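Local atomic coordinates of 5-carboxyvanillate decarboxylase (Sphingomonas paucimobilis, PDB entry 4L6D), a protein that probably catalyses the decarboxylation of 5-carboxyvanillate to vanillate, and holds vanillic acid on a manganese ion at the mouth of its barrel. Residues 3-8 with 326-331; 70-75 with 294-299; 170-175 with 330-335. All coordinates share one frame; numbering follows the deposited sequence. Where two conformers were deposited one is given.

The chain enters the barrel along strand 5-11, and interaction 1 closes almost the whole length of the protein by bringing residues 3-8 against helix 317-331. Interaction 2 falls within that span: it joins strand 71-76 to the loop after strand 292-293, across the line of strand 5-11. Interaction 3 starts at strand 171-174, inside the span of interaction 2, and ends beyond it, on the stretch interaction 1 uses, so interactions 2 and 3 cross. Interactions 1 and 3 set the final helix and tail against the N-terminal end of the barrel, and Arg-3 meets Thr-335 between them. Toward the C-terminal ends of the strands, Glu-8, His-174 and Asp-297, one from each interaction, share a single manganese ion.

Interaction 1 (3-8 with 326-331); sequences RLIATE and GNAARI. With MN (manganese (II) ion), chain I.
Ile-5 and Ala-328 have the nearest CA atoms, 6.9 Å apart, where strand 5-11 meets the C-terminal part of helix 317-331. No hydrogen bond joins residues 3-8 to 326-331; the contact is made by methyl groups. The CB of Ala-328 lies 3.7 Å from CG2 of Thr-7 and 4.0 Å from CG2 of Ile-5, and alanine's small size lets the helix come close to the strand. Ile-5 carries its other branch toward Ala-329, while its CD1 lies above one face of the Arg-3 guanidinium, offset toward its rim. Threonine suits the inner surface here because it serves two neighbours. With chi1 at 55°, OG1 stands between the backbone N and the carbonyl carbon and hydrogen-bonds to Trp-294 O, leaving CG2 beside the backbone N and directed at the helix. At the next residue the extended Glu-8 side chain delivers OE2 to manganese at 2.2 Å, while its OE1 is held by Tyr-172 and Ser-272. The Glu-8 carbonyl O accepts from a water that is itself a metal ligand. The C-terminal helix here covers the start of strand 5-11, which farther along supplies Glu-8; a (beta/alpha)8 barrel with a metal ligand from strand one is characteristic of amidohydrolases.

Interaction 2 (70-75 with 294-299); sequences DMHLLS and WAIDYP. With MN (manganese (II) ion), chain I; VNL (4-hydroxy-3-methoxybenzoate), chain J.
His-72 of strand 71-76 makes a buried aromatic and apolar contact with Ile-296 and Tyr-298, in the loop that follows the last barrel strand, 292-293. Strand 5-11 lies between these strands in the sheet, so the contact spans it on the barrel's outer surface, beneath helices 59-67 and 303-311. Chi1 of -82° sets the imidazole beside its backbone N, and the far end of the ring reaches the loop. There CE1 of His-72 comes 3.9 Å from CD2 of Tyr-298, which lies at the imidazole edge, near its plane; the two ring planes are inclined by 57°. From another direction CD1 of Ile-296 touches NE2 of His-72 at 3.8 Å, the two side chains crossing at about a right angle. Both imidazole nitrogens have hydrogen bonds elsewhere, so histidine can sit among these apolar groups. One face of Tyr-298 is covered by CB of Pro-299, 3.7 Å above the ring centre, a packing that accompanies the cis peptide between them. Between the two packed residues, Asp-297 adopts a left-handed backbone conformation and sends OD1 to manganese at 2.1 Å; its OD2 bonds to His-227. The backbone N atoms of Ile-296, Asp-297 and Tyr-298 all bond to the carboxylate of Glu-9, a second-shell group. The arrangement is characteristic of the amidohydrolase metal centre, where an aspartate after strand eight completes the site.

Interaction 3 (170-175 with 330-335); sequences ALYIHP and RIFRIT. With MN (manganese (II) ion), chain I; VNL (4-hydroxy-3-methoxybenzoate), chain J.
Ala-170, Phe-332 and Tyr-172 bury the most surface where the chain leading into strand 171-174 meets the end of helix 317-331. CB of Ala-170, the most covered, rests in the notch formed by Ile-331, at the end of the helix, and Phe-332, just beyond it, 3.8 Å from CG2 of Ile-331 and 4.0 Å from CE1 of Phe-332; a single methyl lets both approach. The same CG2 of Ile-331 lies over the centre of the Phe-332 ring, so the two neighbours also pack on each other and present one apolar surface to the strand. A water strengthens this corner, accepting from Ala-170 N at 2.9 Å and donating to Ile-331 O, which occupies the last turn of the helix.

Phe-332 is the first residue to leave helical geometry. Chi1 of -66° keeps its CG beside the backbone N and carries the ring toward the strand, where CZ meets CD2 of Tyr-172 at 4.2 Å. The broad apolar ring suits the barrel floor, where it also touches Leu-73 and Val-224.

Tyr-172 has a double role. CD2 of its ring joins the apolar layer, while its OH hydrogen-bonds to Glu-8 OE1 and Thr-270 OG1. It probably helps position Glu-8, a metal ligand, from the second shell.

Two residues further on, His-174 binds manganese through NE2 at 2.2 Å, with vanillate O3 at the edge of the imidazole. ND1 of His-174 donates to a lone pair of Pro-175 O, in the carbonyl plane, at 2.9 Å, with an N-H...O angle of 154°; this helps fix the ring's rotation. The whole is typical of a TIM-barrel amidohydrolase: aromatic and aliphatic packing closes the bottom, and a histidine at the C-terminal end of strand five serves the active-site metal.

Interaction 1 (3-8 with 326-331)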
loop_
_atom_site.group_PDB
_atom_site.type_symbol
_atom_site.label_atom_id
_atom_site.label_comp_id
_atom_site.label_asym_id
_atom_site.label_seq_id
_atom_site.Cartn_x
_atom_site.Cartn_y
_atom_site.Cartn_z
ATOM N N ARG A 3 7.451 3.532 30.751
ATOM C CA ARG A 3 7.009 4.868 30.356
ATOM C C ARG A 3 6.370 4.835 28.976
ATOM O O ARG A 3 7.021 4.534 27.970
ATOM C CB ARG A 3 8.159 5.878 30.383
ATOM C CG ARG A 3 7.685 7.315 30.156
ATOM C CD ARG A 3 8.850 8.292 30.064
ATOM N NE ARG A 3 8.416 9.674 30.268
ATOM C CZ ARG A 3 9.204 10.733 30.109
ATOM N NH1 ARG A 3 10.463 10.570 29.720
ATOM N NH2 ARG A 3 8.732 11.955 30.334
ATOM N N LEU A 4 5.072 5.110 28.946
ATOM C CA LEU A 4 4.309 5.083 27.720
ATOM C C LEU A 4 4.039 6.497 27.222
ATOM O O LEU A 4 3.379 7.282 27.901
ATOM C CB LEU A 4 2.989 4.360 27.970
ATOM C CG LEU A 4 3.121 2.846 28.079
ATOM C CD1 LEU A 4 1.946 2.248 28.851
ATOM C CD2 LEU A 4 3.195 2.253 26.702
ATOM N N ILE A 5 4.584 6.814 26.052
ATOM C CA ILE A 5 4.357 8.095 25.403
ATOM C C ILE A 5 3.651 7.827 24.081
ATOM O O ILE A 5 4.263 7.343 23.135
ATOM C CB ILE A 5 5.696 8.845 25.167
ATOM C CG1 ILE A 5 6.411 9.120 26.498
ATOM C CG2 ILE A 5 5.454 10.138 24.382
ATOM C CD1 ILE A 5 7.830 9.663 26.317
ATOM N N ALA A 6 2.353 8.115 24.027
ATOM C CA ALA A 6 1.558 7.864 22.825
ATOM C C ALA A 6 1.791 8.977 21.800
ATOM O O ALA A 6 1.659 10.149 22.135
ATOM C CB ALA A 6 0.079 7.768 23.189
ATOM N N THR A 7 2.145 8.629 20.569
ATOM C CA THR A 7 2.643 9.644 19.637
ATOM C C THR A 7 1.724 10.150 18.521
ATOM O O THR A 7 2.160 10.998 17.734
ATOM C CB THR A 7 3.969 9.207 18.982
ATOM O OG1 THR A 7 3.798 7.925 18.352
ATOM C CG2 THR A 7 5.073 9.116 20.029
ATOM N N GLU A 8 0.482 9.669 18.438
ATOM C CA GLU A 8 -0.417 10.141 17.375
ATOM C C GLU A 8 -1.781 10.501 17.943
ATOM O O GLU A 8 -2.810 9.962 17.527
ATOM C CB GLU A 8 -0.582 9.109 16.249
ATOM C CG GLU A 8 -1.051 9.774 14.927
ATOM C CD GLU A 8 -1.420 8.768 13.847
ATOM O OE1 GLU A 8 -0.521 8.032 13.376
ATOM O OE2 GLU A 8 -2.609 8.708 13.465
ATOM N N GLY A 326 10.965 5.563 24.835
ATOM C CA GLY A 326 12.333 6.039 24.737
ATOM C C GLY A 326 12.648 6.698 23.402
ATOM O O GLY A 326 13.279 7.766 23.343
ATOM N N ASN A 327 12.226 6.055 22.324
ATOM C CA ASN A 327 12.436 6.617 20.989
ATOM C C ASN A 327 11.694 7.944 20.813
ATOM O O ASN A 327 12.252 8.911 20.274
ATOM C CB ASN A 327 12.001 5.625 19.909
ATOM C CG ASN A 327 12.860 4.375 19.877
ATOM O OD1 ASN A 327 14.035 4.387 20.246
ATOM N ND2 ASN A 327 12.270 3.280 19.421
ATOM N N ALA A 328 10.445 7.995 21.279
ATOM C CA ALA A 328 9.680 9.239 21.243
ATOM C C ALA A 328 10.368 10.362 22.017
ATOM O O ALA A 328 10.396 11.506 21.565
ATOM C CB ALA A 328 8.281 9.019 21.800
ATOM N N ALA A 329 10.906 10.053 23.192
ATOM C CA ALA A 329 11.566 11.073 23.993
ATOM C C ALA A 329 12.747 11.682 23.236
ATOM O O ALA A 329 12.967 12.891 23.283
ATOM C CB ALA A 329 12.019 10.490 25.314
ATOM N N ARG A 330 13.484 10.840 22.519
ATOM C CA ARG A 330 14.597 11.301 21.698
ATOM C C ARG A 330 14.113 12.108 20.494
ATOM O O ARG A 330 14.521 13.258 20.295
ATOM C CB ARG A 330 15.410 10.106 21.205
ATOM C CG ARG A 330 16.594 10.479 20.333
ATOM C CD ARG A 330 17.287 9.237 19.779
ATOM N NE ARG A 330 16.540 8.629 18.677
ATOM C CZ ARG A 330 15.924 7.450 18.736
ATOM N NH1 ARG A 330 15.974 6.728 19.844
ATOM N NH2 ARG A 330 15.271 6.992 17.678
ATOM N N ILE A 331 13.241 11.501 19.698
ATOM C CA ILE A 331 12.807 12.099 18.436
ATOM C C ILE A 331 12.005 13.379 18.641
ATOM O O ILE A 331 12.122 14.327 17.856
ATOM C CB ILE A 331 12.016 11.076 17.598
ATOM C CG1 ILE A 331 12.965 9.973 17.117
ATOM C CG2 ILE A 331 11.276 11.748 16.425
ATOM C CD1 ILE A 331 12.265 8.773 16.520
HETATM MN MN MN I . -4.520 9.748 13.651
HETATM O O HOH W 1 -4.232 11.157 15.307
#

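Interaction 2 (70-75 with 294-299)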
loop_
_atom_site.group_PDB
_atom_site.type_symbol
_atom_site.label_atom_id
_atom_site.label_comp_id
_atom_site.label_asym_id
_atom_site.label_seq_id
_atom_site.Cartn_x
_atom_site.Cartn_y
_atom_site.Cartn_z
ATOM N N ASP A 70 1.695 7.538 30.474
ATOM C CA ASP A 70 2.401 8.704 30.986
ATOM C C ASP A 70 2.079 9.973 30.199
ATOM O O ASP A 70 1.813 11.018 30.785
ATOM C CB ASP A 70 3.913 8.450 30.978
ATOM C CG ASP A 70 4.304 7.218 31.777
ATOM O OD1 ASP A 70 3.896 6.089 31.407
ATOM O OD2 ASP A 70 5.045 7.380 32.770
ATOM N N MET A 71 2.118 9.886 28.873
ATOM C CA MET A 71 1.942 11.072 28.030
ATOM C C MET A 71 1.191 10.843 26.730
ATOM O O MET A 71 1.220 9.754 26.150
ATOM C CB MET A 71 3.312 11.670 27.653
ATOM C CG MET A 71 4.185 12.075 28.824
ATOM S SD MET A 71 5.709 12.899 28.309
ATOM C CE MET A 71 5.068 14.554 28.002
ATOM N N HIS A 72 0.533 11.903 26.275
ATOM C CA HIS A 72 0.126 12.027 24.880
ATOM C C HIS A 72 0.958 13.098 24.215
ATOM O O HIS A 72 1.113 14.208 24.758
ATOM C CB HIS A 72 -1.322 12.478 24.753
ATOM C CG HIS A 72 -2.327 11.385 24.900
ATOM N ND1 HIS A 72 -3.637 11.538 24.498
ATOM C CD2 HIS A 72 -2.231 10.139 25.421
ATOM C CE1 HIS A 72 -4.301 10.422 24.745
ATOM N NE2 HIS A 72 -3.477 9.566 25.323
ATOM N N LEU A 73 1.485 12.766 23.041
ATOM C CA LEU A 73 2.010 13.764 22.105
ATOM C C LEU A 73 0.849 14.204 21.225
ATOM O O LEU A 73 0.375 13.446 20.370
ATOM C CB LEU A 73 3.144 13.161 21.267
ATOM C CG LEU A 73 3.728 14.041 20.164
ATOM C CD1 LEU A 73 4.487 15.249 20.743
ATOM C CD2 LEU A 73 4.634 13.197 19.257
ATOM N N LEU A 74 0.370 15.416 21.478
ATOM C CA LEU A 74 -0.838 15.927 20.829
ATOM C C LEU A 74 -0.530 16.518 19.460
ATOM O O LEU A 74 0.533 17.099 19.251
ATOM C CB LEU A 74 -1.483 17.007 21.700
ATOM C CG LEU A 74 -1.834 16.618 23.136
ATOM C CD1 LEU A 74 -2.239 17.850 23.947
ATOM C CD2 LEU A 74 -2.962 15.592 23.158
ATOM N N SER A 75 -1.490 16.392 18.543
ATOM C CA SER A 75 -1.395 16.993 17.214
ATOM C C SER A 75 -2.773 17.480 16.808
ATOM O O SER A 75 -3.770 16.790 17.047
ATOM C CB SER A 75 -0.879 15.962 16.196
ATOM O OG SER A 75 -1.495 14.689 16.382
ATOM N N TRP A 294 5.503 3.755 19.838
ATOM C CA TRP A 294 4.129 3.401 20.150
ATOM C C TRP A 294 3.188 4.603 20.013
ATOM O O TRP A 294 3.585 5.755 20.222
ATOM C CB TRP A 294 4.094 2.813 21.564
ATOM C CG TRP A 294 2.731 2.461 22.069
ATOM C CD1 TRP A 294 1.956 1.412 21.678
ATOM C CD2 TRP A 294 1.992 3.169 23.065
ATOM N NE1 TRP A 294 0.762 1.425 22.372
ATOM C CE2 TRP A 294 0.771 2.492 23.239
ATOM C CE3 TRP A 294 2.255 4.312 23.842
ATOM C CZ2 TRP A 294 -0.192 2.919 24.150
ATOM C CZ3 TRP A 294 1.300 4.737 24.739
ATOM C CH2 TRP A 294 0.090 4.038 24.889
ATOM N N ALA A 295 1.934 4.324 19.662
ATOM C CA ALA A 295 0.892 5.351 19.610
ATOM C C ALA A 295 -0.468 4.705 19.850
ATOM O O ALA A 295 -0.578 3.479 19.821
ATOM C CB ALA A 295 0.899 6.083 18.266
ATOM N N ILE A 296 -1.500 5.524 20.057
ATOM C CA ILE A 296 -2.854 5.021 20.261
ATOM C C ILE A 296 -3.770 5.390 19.099
ATOM O O ILE A 296 -4.610 4.580 18.693
ATOM C CB ILE A 296 -3.472 5.554 21.569
ATOM C CG1 ILE A 296 -2.602 5.181 22.774
ATOM C CG2 ILE A 296 -4.904 5.037 21.728
ATOM C CD1 ILE A 296 -2.936 5.994 24.007
ATOM N N ASP A 297 -3.602 6.603 18.566
ATOM C CA ASP A 297 -4.580 7.221 17.665
ATOM C C ASP A 297 -5.884 7.582 18.399
ATOM O O ASP A 297 -6.974 7.497 17.830
ATOM C CB ASP A 297 -4.874 6.346 16.430
ATOM C CG ASP A 297 -4.814 7.125 15.133
ATOM O OD1 ASP A 297 -4.945 8.363 15.171
ATOM O OD2 ASP A 297 -4.645 6.492 14.067
ATOM N N TYR A 298 -5.765 7.996 19.661
ATOM C CA TYR A 298 -6.897 8.508 20.425
ATOM C C TYR A 298 -7.286 9.884 19.845
ATOM O O TYR A 298 -6.409 10.627 19.420
ATOM C CB TYR A 298 -6.480 8.635 21.895
ATOM C CG TYR A 298 -7.585 9.120 22.796
ATOM C CD1 TYR A 298 -8.462 8.224 23.386
ATOM C CD2 TYR A 298 -7.768 10.482 23.041
ATOM C CE1 TYR A 298 -9.483 8.659 24.203
ATOM C CE2 TYR A 298 -8.786 10.926 23.853
ATOM C CZ TYR A 298 -9.639 10.009 24.440
ATOM O OH TYR A 298 -10.670 10.426 25.250
ATOM N N PRO A 299 -8.588 10.238 19.818
ATOM C CA PRO A 299 -9.771 9.523 20.313
ATOM C C PRO A 299 -10.432 8.635 19.273
ATOM O O PRO A 299 -11.532 8.119 19.508
ATOM C CB PRO A 299 -10.712 10.668 20.686
ATOM C CG PRO A 299 -10.431 11.705 19.649
ATOM C CD PRO A 299 -8.923 11.619 19.414
HETATM MN MN MN I . -4.520 9.748 13.651
HETATM C C1 VNL J . -10.039 8.656 11.918
HETATM C CO1 VNL J . -9.066 7.816 12.476
HETATM C CO2 VNL J . -9.763 10.011 11.646
HETATM C CM1 VNL J . -7.789 8.318 12.785
HETATM C CM2 VNL J . -8.501 10.526 11.932
HETATM O OM VNL J . -8.140 11.828 11.703
HETATM C CZ VNL J . -7.483 9.654 12.527
HETATM C CC VNL J . -11.412 8.107 11.633
HETATM C CV VNL J . -9.078 12.747 11.109
HETATM O O1 VNL J . -11.778 7.008 12.130
HETATM O O2 VNL J . -12.200 8.801 10.947
HETATM O O3 VNL J . -6.408 10.292 13.081
HETATM O O HOH W 1 -4.232 11.157 15.307
#

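Interaction 3 (170-175 with 330-335)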
loop_
_atom_site.group_PDB
_atom_site.type_symbol
_atom_site.label_atom_id
_atom_site.label_comp_id
_atom_site.label_asym_id
_atom_site.label_seq_id
_atom_site.Cartn_x
_atom_site.Cartn_y
_atom_site.Cartn_z
ATOM N N ALA A 170 11.223 17.026 14.042
ATOM C CA ALA A 170 10.682 15.935 13.250
ATOM C C ALA A 170 9.287 16.302 12.737
ATOM O O ALA A 170 8.513 16.945 13.448
ATOM C CB ALA A 170 10.634 14.660 14.075
ATOM N N LEU A 171 8.983 15.912 11.500
ATOM C CA LEU A 171 7.658 16.143 10.926
ATOM C C LEU A 171 6.869 14.847 10.852
ATOM O O LEU A 171 7.251 13.915 10.144
ATOM C CB LEU A 171 7.780 16.740 9.526
ATOM C CG LEU A 171 6.457 16.885 8.765
ATOM C CD1 LEU A 171 5.547 17.934 9.414
ATOM C CD2 LEU A 171 6.727 17.254 7.316
ATOM N N TYR A 172 5.765 14.790 11.591
ATOM C CA TYR A 172 4.843 13.668 11.504
ATOM C C TYR A 172 3.943 13.927 10.309
ATOM O O TYR A 172 3.204 14.912 10.297
ATOM C CB TYR A 172 4.014 13.591 12.790
ATOM C CG TYR A 172 3.446 12.225 13.128
ATOM C CD1 TYR A 172 2.650 11.529 12.222
ATOM C CD2 TYR A 172 3.696 11.642 14.370
ATOM C CE1 TYR A 172 2.115 10.290 12.543
ATOM C CE2 TYR A 172 3.175 10.408 14.704
ATOM C CZ TYR A 172 2.395 9.733 13.782
ATOM O OH TYR A 172 1.889 8.509 14.129
ATOM N N ILE A 173 4.035 13.089 9.281
ATOM C CA ILE A 173 3.100 13.201 8.163
ATOM C C ILE A 173 1.949 12.250 8.419
ATOM O O ILE A 173 2.024 11.051 8.114
ATOM C CB ILE A 173 3.754 12.953 6.784
ATOM C CG1 ILE A 173 4.893 13.953 6.554
ATOM C CG2 ILE A 173 2.709 13.121 5.691
ATOM C CD1 ILE A 173 5.646 13.746 5.234
ATOM N N HIS A 174 0.898 12.811 9.011
ATOM C CA HIS A 174 -0.325 12.098 9.356
ATOM C C HIS A 174 -1.163 11.945 8.088
ATOM O O HIS A 174 -1.000 12.710 7.149
ATOM C CB HIS A 174 -1.064 12.947 10.394
ATOM C CG HIS A 174 -2.269 12.288 10.985
ATOM N ND1 HIS A 174 -3.506 12.304 10.374
ATOM C CD2 HIS A 174 -2.424 11.589 12.133
ATOM C CE1 HIS A 174 -4.371 11.648 11.123
ATOM N NE2 HIS A 174 -3.741 11.202 12.196
ATOM N N PRO A 175 -2.065 10.956 8.038
ATOM C CA PRO A 175 -2.924 10.887 6.846
ATOM C C PRO A 175 -3.966 12.008 6.722
ATOM O O PRO A 175 -4.277 12.747 7.655
ATOM C CB PRO A 175 -3.651 9.537 7.006
ATOM C CG PRO A 175 -2.773 8.747 7.942
ATOM C CD PRO A 175 -2.170 9.746 8.873
ATOM N N ARG A 330 13.484 10.840 22.519
ATOM C CA ARG A 330 14.597 11.301 21.698
ATOM C C ARG A 330 14.113 12.108 20.494
ATOM O O ARG A 330 14.521 13.258 20.295
ATOM C CB ARG A 330 15.410 10.106 21.205
ATOM C CG ARG A 330 16.594 10.479 20.333
ATOM C CD ARG A 330 17.287 9.237 19.779
ATOM N NE ARG A 330 16.540 8.629 18.677
ATOM C CZ ARG A 330 15.924 7.450 18.736
ATOM N NH1 ARG A 330 15.974 6.728 19.844
ATOM N NH2 ARG A 330 15.271 6.992 17.678
ATOM N N ILE A 331 13.241 11.501 19.698
ATOM C CA ILE A 331 12.807 12.099 18.436
ATOM C C ILE A 331 12.005 13.379 18.641
ATOM O O ILE A 331 12.122 14.327 17.856
ATOM C CB ILE A 331 12.016 11.076 17.598
ATOM C CG1 ILE A 331 12.965 9.973 17.117
ATOM C CG2 ILE A 331 11.276 11.748 16.425
ATOM C CD1 ILE A 331 12.265 8.773 16.520
ATOM N N PHE A 332 11.208 13.408 19.705
ATOM C CA PHE A 332 10.321 14.543 19.969
ATOM C C PHE A 332 10.710 15.397 21.179
ATOM O O PHE A 332 9.864 16.094 21.753
ATOM C CB PHE A 332 8.879 14.055 20.087
ATOM C CG PHE A 332 8.319 13.500 18.805
ATOM C CD1 PHE A 332 8.146 14.311 17.694
ATOM C CD2 PHE A 332 7.971 12.157 18.711
ATOM C CE1 PHE A 332 7.624 13.792 16.512
ATOM C CE2 PHE A 332 7.448 11.633 17.539
ATOM C CZ PHE A 332 7.266 12.457 16.435
ATOM N N ARG A 333 11.976 15.339 21.578
ATOM C CA ARG A 333 12.520 16.309 22.535
ATOM C C ARG A 333 11.754 16.315 23.856
ATOM O O ARG A 333 11.419 17.378 24.383
ATOM C CB ARG A 333 12.482 17.727 21.940
ATOM C CG ARG A 333 13.241 17.896 20.633
ATOM C CD ARG A 333 13.217 19.354 20.157
ATOM N NE ARG A 333 14.016 19.536 18.947
ATOM C CZ ARG A 333 14.311 20.717 18.409
ATOM N NH1 ARG A 333 13.877 21.840 18.970
ATOM N NH2 ARG A 333 15.048 20.775 17.308
ATOM N N ILE A 334 11.476 15.132 24.392
ATOM C CA ILE A 334 10.766 15.019 25.663
ATOM C C ILE A 334 11.747 14.608 26.747
ATOM O O ILE A 334 12.530 13.678 26.564
ATOM C CB ILE A 334 9.628 13.972 25.584
ATOM C CG1 ILE A 334 8.597 14.384 24.527
ATOM C CG2 ILE A 334 8.969 13.806 26.940
ATOM C CD1 ILE A 334 7.583 13.286 24.208
ATOM N N THR A 335 11.717 15.315 27.869
ATOM C CA THR A 335 12.523 14.941 29.021
ATOM C C THR A 335 11.794 13.866 29.816
ATOM O O THR A 335 12.335 12.793 30.111
ATOM C CB THR A 335 12.762 16.145 29.930
ATOM O OG1 THR A 335 13.471 17.151 29.198
ATOM C CG2 THR A 335 13.576 15.736 31.145
ATOM O OXT THR A 335 10.631 14.058 30.165
HETATM MN MN MN I . -4.520 9.748 13.651
HETATM C C1 VNL J . -10.039 8.656 11.918
HETATM C CO1 VNL J . -9.066 7.816 12.476
HETATM C CO2 VNL J . -9.763 10.011 11.646
HETATM C CM1 VNL J . -7.789 8.318 12.785
HETATM C CM2 VNL J . -8.501 10.526 11.932
HETATM O OM VNL J . -8.140 11.828 11.703
HETATM C CZ VNL J . -7.483 9.654 12.527
HETATM C CC VNL J . -11.412 8.107 11.633
HETATM C CV VNL J . -9.078 12.747 11.109
HETATM O O1 VNL J . -11.778 7.008 12.130
HETATM O O2 VNL J . -12.200 8.801 10.947
HETATM O O3 VNL J . -6.408 10.292 13.081
HETATM O O HOH W 2 11.226 16.795 16.947
HETATM O O HOH W 1 -4.232 11.157 15.307
#